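Local coordinates for protein chitinase (Chromobacterium violaceum, PDB 4TXG) that probably hydrolyses the glycosidic bonds of chitin as a family GH18 glycoside hydrolase, at residues Tyr428-Pro431 with Gln432-Asn435; Asn440-Trp443 with Ala444-Tyr448; Asp670-Tyr673 with Pro674-Pro677. One frame throughout, in Å; residues are numbered along the deposited sequence.

How the contacts relate
Contacts 1 and 2 follow each other in the glycosyl hydrolase family 18 region, whereas contact 3 comes much later, in the region matching Chitinase C. Contact 1 is a surface turn in the loop between helices 420-424 and 441-448; contact 2 is helix 441-448 itself with its N-cap N440, buried beside the parallel barrel; contact 3 turns the chain between strands 659-664 and 678-683. Their centres lie about 18 Å (1 and 2), 16 Å (1 and 3) and 20 Å (2 and 3) apart, and none touches another. R378 is touched by contacts 1 and 3, while contact 2 bonds to S702, L730 and S764, so all three gather where the barrel meets the later β-sheets.

Contact 1: Tyr428-Pro431 with Gln432-Asn435; sequences YSTP and QYGN. With CS (cesium ion), chain F.
The chain folds back over Y428-N435, bringing the CA atoms of Y428 and N435 to 5.2 Å, with the two halves running 141° apart. Two successive i+3 bonds make the bend, which is 3-10 in character: Y433 N donates to T430 O at 3.1 Å, and G434 N to P431 O. P431 suits the first turn, where its own nitrogen need donate nothing, and G434 itself has a positive phi, which glycine accepts without strain. T430 holds OG1 anti to its backbone nitrogen (chi1 180°), leaving CG2 to lean on the Y433 ring 3.5 Å from CD1. At the open end N435 meets Y428 through water: one molecule gives a proton to Y428 O and accepts from N435 ND2 at 2.8 Å, while another accepts from N435 N at 2.9 Å and lies within hydrogen-bonding distance of Y428 O and T430 O. Y428 OH instead bonds to D415 and to the backbone of D419, and Q432 O accepts from N706. S429 turns outward, and its OG binds a cesium ion at 3.0 Å beside a water ligand. Backbone bonds thus hold one end, water the other, and the large, low-charge cation probably came from the crystallisation solution.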
loop_
_atom_site.group_PDB
_atom_site.type_symbol
_atom_site.label_atom_id
_atom_site.label_comp_id
_atom_site.label_asym_id
_atom_site.label_seq_id
_atom_site.Cartn_x
_atom_site.Cartn_y
_atom_site.Cartn_z
ATOM N N TYR A 428 -5.566 23.219 5.978
ATOM C CA TYR A 428 -6.991 23.401 6.238
ATOM C C TYR A 428 -7.463 24.783 5.822
ATOM O O TYR A 428 -8.606 24.952 5.413
ATOM C CB TYR A 428 -7.322 23.180 7.718
ATOM C CG TYR A 428 -7.099 21.768 8.204
ATOM C CD1 TYR A 428 -7.823 20.702 7.672
ATOM C CD2 TYR A 428 -6.190 21.506 9.218
ATOM C CE1 TYR A 428 -7.625 19.408 8.130
ATOM C CE2 TYR A 428 -5.995 20.222 9.687
ATOM C CZ TYR A 428 -6.707 19.181 9.137
ATOM O OH TYR A 428 -6.500 17.904 9.613
ATOM N N SER A 429 -6.580 25.770 5.938
ATOM C CA SER A 429 -6.967 27.154 5.717
ATOM C C SER A 429 -6.901 27.619 4.264
ATOM O O SER A 429 -7.498 28.639 3.924
ATOM C CB SER A 429 -6.100 28.079 6.572
ATOM O OG SER A 429 -6.266 27.769 7.948
ATOM N N THR A 430 -6.190 26.905 3.399
ATOM C CA THR A 430 -6.070 27.392 2.021
ATOM C C THR A 430 -7.344 27.016 1.262
ATOM O O THR A 430 -7.734 25.847 1.214
ATOM C CB THR A 430 -4.791 26.858 1.312
ATOM O OG1 THR A 430 -4.734 27.360 -0.032
ATOM C CG2 THR A 430 -4.753 25.342 1.291
ATOM N N PRO A 431 -8.023 28.025 0.704
ATOM C CA PRO A 431 -9.335 27.836 0.073
ATOM C C PRO A 431 -9.346 26.742 -0.990
ATOM O O PRO A 431 -10.318 25.994 -1.057
ATOM C CB PRO A 431 -9.619 29.197 -0.570
ATOM C CG PRO A 431 -8.794 30.172 0.204
ATOM C CD PRO A 431 -7.569 29.427 0.651
ATOM N N GLN A 432 -8.285 26.662 -1.794
ATOM C CA GLN A 432 -8.213 25.708 -2.903
ATOM C C GLN A 432 -8.336 24.245 -2.468
ATOM O O GLN A 432 -8.728 23.395 -3.261
ATOM C CB GLN A 432 -6.899 25.883 -3.668
ATOM C CG GLN A 432 -6.734 27.232 -4.369
ATOM C CD GLN A 432 -5.874 28.196 -3.577
ATOM O OE1 GLN A 432 -6.043 28.351 -2.364
ATOM N NE2 GLN A 432 -4.935 28.843 -4.260
ATOM N N TYR A 433 -7.983 23.941 -1.223
ATOM C CA TYR A 433 -8.007 22.550 -0.770
ATOM C C TYR A 433 -9.392 22.112 -0.282
ATOM O O TYR A 433 -9.605 20.942 0.028
ATOM C CB TYR A 433 -6.969 22.333 0.323
ATOM C CG TYR A 433 -5.572 22.051 -0.197
ATOM C CD1 TYR A 433 -4.999 22.838 -1.189
ATOM C CD2 TYR A 433 -4.818 21.005 0.319
ATOM C CE1 TYR A 433 -3.712 22.580 -1.657
ATOM C CE2 TYR A 433 -3.531 20.749 -0.145
ATOM C CZ TYR A 433 -2.990 21.529 -1.127
ATOM O OH TYR A 433 -1.710 21.263 -1.569
ATOM N N GLY A 434 -10.334 23.049 -0.235
ATOM C CA GLY A 434 -11.724 22.723 0.048
ATOM C C GLY A 434 -11.960 21.957 1.340
ATOM O O GLY A 434 -12.834 21.088 1.404
ATOM N N ASN A 435 -11.174 22.290 2.358
ATOM C CA ASN A 435 -11.209 21.639 3.671
ATOM C C ASN A 435 -11.098 20.119 3.640
ATOM O O ASN A 435 -11.685 19.419 4.472
ATOM C CB ASN A 435 -12.463 22.039 4.422
ATOM C CG ASN A 435 -12.371 23.450 4.953
ATOM O OD1 ASN A 435 -12.908 24.374 4.354
ATOM N ND2 ASN A 435 -11.643 23.629 6.063
HETATM CS CS CS F . -4.503 25.349 8.413
HETATM O O HOH W 1 -10.780 26.698 3.772
HETATM O O HOH W 2 -9.378 24.512 2.744
HETATM O O HOH W 3 -11.031 26.131 7.119
HETATM O O HOH W 4 -6.069 24.934 10.971
#

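Contact 2: Asn440-Trp443 with Ala444-Tyr448; sequences NTDW and AYHYY
The first turns of helix 441-448, with N440 as its N-cap, bring W443 against Y447 and D442 against H446. N440 OD1 caps the helix by accepting from W443 N at 2.8 Å, an N-H of the first turn with no i-4 carbonyl within the helix. Asparagine fits this role because its short amide can fold back on the chain, here with chi1 at 57°. Regular i+4 bonds then begin, with A444 N donating to N440 O and Y445 N to T441 O at 2.9 Å. One turn apart, W443 and Y447 make a CH-pi contact: CB of Y447 sits over one face of the indole, 4.3 Å from the centroid of its six-membered ring. The rings themselves lie roughly parallel (30° between planes) but are offset so far that there is little stacking. On another side of the helix the D442 carboxylate lies at the edge of the H446 imidazole, the two planes 62° apart. They are joined by a water that donates to D442 OD1 at 2.5 Å and lies 2.7 Å from H446 NE2. D442 is gripped further, OD1 by W591 NE1 and OD2 by L730 N, so a buried carboxylate is well supplied with donors. W443 NE1 reaches S702 O. The helix lies in the crossover between the parallel neighbours 391-395 and 457-462 of the TIM barrel: T441 and Y445 pack on M459 of strand 457-462, A444 and Y448 on V394 of strand 391-395, while W443, Y447 and Y448 meet L377 of helix 374-377.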
loop_
_atom_site.group_PDB
_atom_site.type_symbol
_atom_site.label_atom_id
_atom_site.label_comp_id
_atom_site.label_asym_id
_atom_site.label_seq_id
_atom_site.Cartn_x
_atom_site.Cartn_y
_atom_site.Cartn_z
ATOM N N ASN A 440 -4.902 10.363 6.220
ATOM C CA ASN A 440 -5.792 9.384 6.825
ATOM C C ASN A 440 -6.141 8.282 5.840
ATOM O O ASN A 440 -6.030 8.458 4.632
ATOM C CB ASN A 440 -7.066 10.068 7.348
ATOM C CG ASN A 440 -7.803 10.838 6.258
ATOM O OD1 ASN A 440 -8.627 10.274 5.545
ATOM N ND2 ASN A 440 -7.499 12.129 6.120
ATOM N N THR A 441 -6.545 7.142 6.389
ATOM C CA THR A 441 -6.835 5.933 5.627
ATOM C C THR A 441 -7.937 6.152 4.595
ATOM O O THR A 441 -7.832 5.699 3.448
ATOM C CB THR A 441 -7.238 4.803 6.599
ATOM O OG1 THR A 441 -6.161 4.597 7.524
ATOM C CG2 THR A 441 -7.526 3.493 5.858
ATOM N N ASP A 442 -8.975 6.871 5.004
ATOM C CA ASP A 442 -10.133 7.124 4.144
ATOM C C ASP A 442 -9.703 7.898 2.899
ATOM O O ASP A 442 -10.155 7.583 1.787
ATOM C CB ASP A 442 -11.215 7.884 4.928
ATOM C CG ASP A 442 -12.462 8.166 4.112
ATOM O OD1 ASP A 442 -13.381 7.314 4.080
ATOM O OD2 ASP A 442 -12.542 9.264 3.519
ATOM N N TRP A 443 -8.813 8.878 3.070
ATOM C CA TRP A 443 -8.378 9.693 1.929
ATOM C C TRP A 443 -7.582 8.830 0.958
ATOM O O TRP A 443 -7.796 8.877 -0.261
ATOM C CB TRP A 443 -7.533 10.906 2.374
ATOM C CG TRP A 443 -7.076 11.725 1.186
ATOM C CD1 TRP A 443 -7.725 12.783 0.617
ATOM C CD2 TRP A 443 -5.896 11.509 0.402
ATOM N NE1 TRP A 443 -7.013 13.250 -0.469
ATOM C CE2 TRP A 443 -5.883 12.484 -0.619
ATOM C CE3 TRP A 443 -4.834 10.592 0.477
ATOM C CZ2 TRP A 443 -4.860 12.568 -1.567
ATOM C CZ3 TRP A 443 -3.818 10.665 -0.471
ATOM C CH2 TRP A 443 -3.838 11.651 -1.483
ATOM N N ALA A 444 -6.663 8.031 1.500
ATOM C CA ALA A 444 -5.821 7.170 0.672
ATOM C C ALA A 444 -6.648 6.153 -0.114
ATOM O O ALA A 444 -6.380 5.897 -1.285
ATOM C CB ALA A 444 -4.788 6.457 1.537
ATOM N N TYR A 445 -7.638 5.545 0.538
ATOM C CA TYR A 445 -8.533 4.633 -0.165
ATOM C C TYR A 445 -9.175 5.343 -1.359
ATOM O O TYR A 445 -9.208 4.828 -2.487
ATOM C CB TYR A 445 -9.618 4.103 0.778
ATOM C CG TYR A 445 -10.812 3.532 0.049
ATOM C CD1 TYR A 445 -10.741 2.289 -0.584
ATOM C CD2 TYR A 445 -12.006 4.238 -0.017
ATOM C CE1 TYR A 445 -11.832 1.772 -1.262
ATOM C CE2 TYR A 445 -13.103 3.718 -0.690
ATOM C CZ TYR A 445 -13.007 2.496 -1.310
ATOM O OH TYR A 445 -14.102 1.992 -1.990
ATOM N N HIS A 446 -9.686 6.537 -1.111
ATOM C CA HIS A 446 -10.388 7.259 -2.161
ATOM C C HIS A 446 -9.446 7.703 -3.273
ATOM O O HIS A 446 -9.855 7.770 -4.440
ATOM C CB HIS A 446 -11.150 8.436 -1.560
ATOM C CG HIS A 446 -12.449 8.014 -0.949
ATOM N ND1 HIS A 446 -13.477 7.506 -1.708
ATOM C CD2 HIS A 446 -12.854 7.951 0.342
ATOM C CE1 HIS A 446 -14.487 7.180 -0.912
ATOM N NE2 HIS A 446 -14.137 7.447 0.331
ATOM N N TYR A 447 -8.187 7.961 -2.933
ATOM C CA TYR A 447 -7.190 8.216 -3.968
ATOM C C TYR A 447 -7.101 7.013 -4.922
ATOM O O TYR A 447 -7.163 7.165 -6.147
ATOM C CB TYR A 447 -5.798 8.514 -3.352
ATOM C CG TYR A 447 -4.692 8.488 -4.392
ATOM C CD1 TYR A 447 -4.068 7.292 -4.739
ATOM C CD2 TYR A 447 -4.300 9.649 -5.061
ATOM C CE1 TYR A 447 -3.089 7.252 -5.710
ATOM C CE2 TYR A 447 -3.311 9.609 -6.032
ATOM C CZ TYR A 447 -2.713 8.400 -6.351
ATOM O OH TYR A 447 -1.709 8.337 -7.321
ATOM N N TYR A 448 -6.949 5.819 -4.363
ATOM C CA TYR A 448 -6.703 4.644 -5.205
ATOM C C TYR A 448 -7.928 4.237 -6.027
ATOM O O TYR A 448 -7.785 3.592 -7.066
ATOM C CB TYR A 448 -6.178 3.475 -4.347
ATOM C CG TYR A 448 -4.710 3.722 -4.041
ATOM C CD1 TYR A 448 -3.742 3.503 -5.010
ATOM C CD2 TYR A 448 -4.302 4.238 -2.814
ATOM C CE1 TYR A 448 -2.403 3.776 -4.774
ATOM C CE2 TYR A 448 -2.954 4.513 -2.564
ATOM C CZ TYR A 448 -2.013 4.272 -3.548
ATOM O OH TYR A 448 -0.667 4.539 -3.333
HETATM O O HOH W 5 -15.457 7.603 2.703
#

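Contact 3: Asp670-Tyr673 with Pro674-Pro677; sequences DQNY and PINP
N672 and I675 form the tight side of this turn, where the asparagine amide lies against the isoleucine. Its OD1 comes within 3.3 Å of I675 CA, and ND2 within 3.6 Å of I675 CG2. The N672 side chain gets there because CG stands anti to the backbone nitrogen (chi1 -160°), which swings the amide across the turn. The backbone is compact as well. N672 is the centre of an inverse gamma turn, whose bond from Y673 N to Q671 O is weak, and the peptide between Y673 and P674 is cis, so their CA atoms are only 3.0 Å apart. Proline suits this place, since it accepts the cis form more readily than other residues. The looser part lies between N672 and N676: one water donates to N672 OD1 at 2.7 Å and to N676 OD1 at 3.1 Å, bridging two acceptors that do not touch. On the solvent side Y673 turns its exposed ring from the second half of the bend. R378 NH1 bonds to N672 O, and I675 pairs through its backbone with Y759, the buried isoleucine also resting on R378. With no hydrogen bond between its halves, and a cis proline third of the four residues N672-I675, the bend resembles a type VIb turn, here joining the antiparallel neighbours 659-664 and 678-683 of a β-sheet.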
loop_
_atom_site.group_PDB
_atom_site.type_symbol
_atom_site.label_atom_id
_atom_site.label_comp_id
_atom_site.label_asym_id
_atom_site.label_seq_id
_atom_site.Cartn_x
_atom_site.Cartn_y
_atom_site.Cartn_z
ATOM N N ASP A 670 8.189 18.443 -6.494
ATOM C CA ASP A 670 8.277 19.622 -5.633
ATOM C C ASP A 670 7.728 20.870 -6.335
ATOM O O ASP A 670 7.473 21.892 -5.685
ATOM C CB ASP A 670 9.721 19.874 -5.191
ATOM C CG ASP A 670 10.166 18.979 -4.030
ATOM O OD1 ASP A 670 9.319 18.387 -3.331
ATOM O OD2 ASP A 670 11.392 18.910 -3.800
ATOM N N GLN A 671 7.560 20.783 -7.656
ATOM C CA GLN A 671 7.065 21.898 -8.464
ATOM C C GLN A 671 5.588 21.713 -8.803
ATOM O O GLN A 671 4.982 22.569 -9.452
ATOM C CB GLN A 671 7.869 22.037 -9.763
ATOM C CG GLN A 671 9.380 21.958 -9.599
ATOM C CD GLN A 671 9.914 22.984 -8.636
ATOM O OE1 GLN A 671 9.479 24.137 -8.634
ATOM N NE2 GLN A 671 10.864 22.571 -7.799
ATOM N N ASN A 672 5.026 20.588 -8.368
ATOM C CA ASN A 672 3.669 20.192 -8.722
ATOM C C ASN A 672 2.632 20.773 -7.755
ATOM O O ASN A 672 1.776 20.053 -7.245
ATOM C CB ASN A 672 3.586 18.651 -8.752
ATOM C CG ASN A 672 2.411 18.118 -9.560
ATOM O OD1 ASN A 672 1.881 18.788 -10.443
ATOM N ND2 ASN A 672 2.008 16.882 -9.260
ATOM N N TYR A 673 2.736 22.077 -7.496
ATOM C CA TYR A 673 1.739 22.817 -6.714
ATOM C C TYR A 673 1.283 24.037 -7.508
ATOM O O TYR A 673 2.089 24.918 -7.800
ATOM C CB TYR A 673 2.297 23.298 -5.369
ATOM C CG TYR A 673 2.906 22.246 -4.476
ATOM C CD1 TYR A 673 4.202 21.782 -4.694
ATOM C CD2 TYR A 673 2.213 21.751 -3.387
ATOM C CE1 TYR A 673 4.768 20.836 -3.861
ATOM C CE2 TYR A 673 2.765 20.804 -2.555
ATOM C CZ TYR A 673 4.049 20.351 -2.796
ATOM O OH TYR A 673 4.596 19.408 -1.963
ATOM N N PRO A 674 0.005 24.086 -7.906
ATOM C CA PRO A 674 -0.995 23.023 -7.839
ATOM C C PRO A 674 -0.657 21.960 -8.868
ATOM O O PRO A 674 0.341 22.084 -9.582
ATOM C CB PRO A 674 -2.296 23.750 -8.188
ATOM C CG PRO A 674 -1.859 24.834 -9.105
ATOM C CD PRO A 674 -0.538 25.300 -8.542
ATOM N N ILE A 675 -1.471 20.920 -8.942
ATOM C CA ILE A 675 -1.207 19.833 -9.866
ATOM C C ILE A 675 -1.801 20.188 -11.223
ATOM O O ILE A 675 -3.023 20.239 -11.373
ATOM C CB ILE A 675 -1.784 18.512 -9.321
ATOM C CG1 ILE A 675 -1.223 18.265 -7.920
ATOM C CG2 ILE A 675 -1.423 17.342 -10.240
ATOM C CD1 ILE A 675 -1.716 16.974 -7.233
ATOM N N ASN A 676 -0.950 20.460 -12.213
ATOM C CA ASN A 676 -1.479 20.918 -13.494
ATOM C C ASN A 676 -0.894 20.188 -14.708
ATOM O O ASN A 676 -0.132 20.751 -15.506
ATOM C CB ASN A 676 -1.299 22.435 -13.636
ATOM C CG ASN A 676 0.137 22.846 -13.755
ATOM O OD1 ASN A 676 1.028 22.192 -13.213
ATOM N ND2 ASN A 676 0.381 23.925 -14.502
ATOM N N PRO A 677 -1.276 18.917 -14.859
ATOM C CA PRO A 677 -0.882 18.141 -16.033
ATOM C C PRO A 677 -1.675 18.551 -17.260
ATOM O O PRO A 677 -2.641 19.306 -17.169
ATOM C CB PRO A 677 -1.231 16.713 -15.632
ATOM C CG PRO A 677 -2.448 16.895 -14.742
ATOM C CD PRO A 677 -2.107 18.123 -13.928
HETATM O O HOH W 6 2.613 19.508 -12.981
#